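Local coordinates for protein complement factor H (Mus musculus, PDB 2YBY) that regulates the complement system of innate immunity through a chain of Sushi (SCR) repeats, two of which are present here, at residues Arg53-Gln57 / Gly58-Glu62. The protein carries 1 engineered substitution. Residues are numbered along the deposited sequence; the frame is centred on the assembly and turned at random.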
loop_
_atom_site.group_PDB
_atom_site.type_symbol
_atom_site.label_atom_id
_atom_site.label_comp_id
_atom_site.label_asym_id
_atom_site.label_seq_id
_atom_site.Cartn_x
_atom_site.Cartn_y
_atom_site.Cartn_z
ATOM N N ARG A 53 -5.355 -9.350 -10.504
ATOM C CA ARG A 53 -5.484 -10.672 -11.115
ATOM C C ARG A 53 -6.874 -11.201 -11.087
ATOM O O ARG A 53 -7.519 -11.171 -10.046
ATOM C CB ARG A 53 -4.571 -11.662 -10.408
ATOM C CG ARG A 53 -3.089 -11.338 -10.626
ATOM C CD ARG A 53 -2.186 -12.172 -9.743
ATOM N NE ARG A 53 -0.815 -11.648 -9.816
ATOM C CZ ARG A 53 0.075 -11.948 -10.755
ATOM N NH1 ARG A 53 -0.226 -12.817 -11.721
ATOM N NH2 ARG A 53 1.278 -11.393 -10.736
ATOM N N CYS A 54 -7.341 -11.709 -12.230
ATOM C CA CYS A 54 -8.668 -12.324 -12.274
ATOM C C CYS A 54 -8.531 -13.782 -11.784
ATOM O O CYS A 54 -7.868 -14.580 -12.442
ATOM C CB CYS A 54 -9.244 -12.276 -13.674
ATOM S SG CYS A 54 -10.772 -13.236 -13.829
ATOM N N THR A 55 -9.084 -14.106 -10.612
ATOM C CA THR A 55 -8.962 -15.447 -10.032
ATOM C C THR A 55 -10.337 -16.109 -9.946
ATOM O O THR A 55 -11.356 -15.463 -10.180
ATOM C CB THR A 55 -8.321 -15.389 -8.630
ATOM O OG1 THR A 55 -9.299 -15.072 -7.652
ATOM C CG2 THR A 55 -7.122 -14.479 -8.556
ATOM N N ALA A 56 -10.366 -17.357 -9.459
ATOM C CA ALA A 56 -11.635 -18.077 -9.233
ATOM C C ALA A 56 -12.463 -17.442 -8.096
ATOM O O ALA A 56 -13.650 -17.744 -7.960
ATOM C CB ALA A 56 -11.346 -19.532 -8.923
ATOM N N GLN A 57 -11.843 -16.538 -7.288
ATOM C CA GLN A 57 -12.526 -15.796 -6.232
ATOM C C GLN A 57 -12.790 -14.330 -6.674
ATOM O O GLN A 57 -13.227 -13.509 -5.868
ATOM C CB GLN A 57 -11.685 -15.869 -4.940
ATOM C CG GLN A 57 -11.862 -17.213 -4.201
ATOM C CD GLN A 57 -10.687 -17.627 -3.345
ATOM O OE1 GLN A 57 -9.825 -16.821 -2.970
ATOM N NE2 GLN A 57 -10.642 -18.908 -2.987
ATOM N N GLY A 58 -12.628 -14.054 -7.967
ATOM C CA GLY A 58 -12.797 -12.721 -8.524
ATOM C C GLY A 58 -11.475 -11.982 -8.492
ATOM O O GLY A 58 -10.417 -12.595 -8.379
ATOM N N TRP A 59 -11.523 -10.663 -8.608
ATOM C CA TRP A 59 -10.297 -9.863 -8.600
ATOM C C TRP A 59 -9.580 -9.943 -7.293
ATOM O O TRP A 59 -10.223 -9.931 -6.221
ATOM C CB TRP A 59 -10.638 -8.400 -8.869
ATOM C CG TRP A 59 -11.141 -8.163 -10.247
ATOM C CD1 TRP A 59 -12.396 -7.785 -10.614
ATOM C CD2 TRP A 59 -10.370 -8.233 -11.460
ATOM N NE1 TRP A 59 -12.468 -7.646 -11.978
ATOM C CE2 TRP A 59 -11.233 -7.908 -12.519
ATOM C CE3 TRP A 59 -9.032 -8.566 -11.752
ATOM C CZ2 TRP A 59 -10.828 -7.944 -13.844
ATOM C CZ3 TRP A 59 -8.624 -8.569 -13.074
ATOM C CH2 TRP A 59 -9.499 -8.214 -14.096
ATOM N N GLU A 60 -8.245 -10.033 -7.373
ATOM C CA GLU A 60 -7.369 -10.009 -6.220
ATOM C C GLU A 60 -6.223 -9.023 -6.514
ATOM O O GLU A 60 -5.676 -9.039 -7.619
ATOM C CB GLU A 60 -6.804 -11.398 -5.876
ATOM C CG GLU A 60 -7.892 -12.383 -5.471
ATOM C CD GLU A 60 -7.399 -13.641 -4.789
ATOM O OE1 GLU A 60 -6.250 -14.060 -5.058
ATOM O OE2 GLU A 60 -8.160 -14.197 -3.964
ATOM N N PRO A 61 -5.824 -8.190 -5.533
ATOM C CA PRO A 61 -6.373 -8.071 -4.155
ATOM C C PRO A 61 -7.795 -7.557 -4.047
ATOM O O PRO A 61 -8.279 -6.876 -4.942
ATOM C CB PRO A 61 -5.363 -7.159 -3.451
ATOM C CG PRO A 61 -4.146 -7.077 -4.354
ATOM C CD PRO A 61 -4.676 -7.293 -5.740
ATOM N N GLU A 62 -8.478 -7.909 -2.951
ATOM C CA GLU A 62 -9.839 -7.429 -2.707
ATOM C C GLU A 62 -9.832 -5.927 -2.578
ATOM O O GLU A 62 -10.812 -5.266 -2.965
ATOM C CB GLU A 62 -10.416 -7.991 -1.405
ATOM C CG GLU A 62 -10.606 -9.482 -1.381
ATOM C CD GLU A 62 -11.277 -9.926 -0.091
ATOM O OE1 GLU A 62 -11.026 -9.320 0.980
ATOM O OE2 GLU A 62 -12.055 -10.898 -0.162
#
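C54 and W59 face each other across a beta hairpin of a Sushi (SCR) repeat. The end of strand 50-55 turns back through a type I turn, T55 to G58, and the chain then pairs antiparallel with itself. The tight side of the hairpin carries C54 and W59. The CB of C54 sits over the six-membered ring of W59, a CH-pi contact with C54 CB 3.8 Å from W59 CZ3. SG of C54 is trans to the backbone N (chi1 172°), which sets it above the same ring, but at a distance, and SG forms the disulfide with C5. The indole also lies against C5 and P8, and its NE1 is hydrogen-bonded to the backbone O of E6. This side therefore joins the hairpin to the N-terminal part of the repeat and to a defining disulfide of the fold.

R53 and E60 form a hydrogen-bonded pair. R53 N gives E60 O a nearly straight bond of 2.9 Å, and E60 N returns one of 3.0 Å to R53 O. G58 N closes the turn with a bond of 2.9 Å to T55 O.

The other side, with R53, T55 and E60, is looser and more open to solvent. The R53 chain is extended, and only its CB comes near E60 O. E60 has two conformers; in the one given it crosses T55 at about a right angle, with its carboxylate near T55 CG2. T55 is the exception: its hydroxyl is held by two bonds. Its OG1 accepts from Q57 N at 3.0 Å, an ST turn. The same hydroxyl donates to G58 O, in the carbonyl plane and on a lone pair, at 2.8 Å. G58 O also accepts from T55 N, which approaches from above that plane at 3.0 Å.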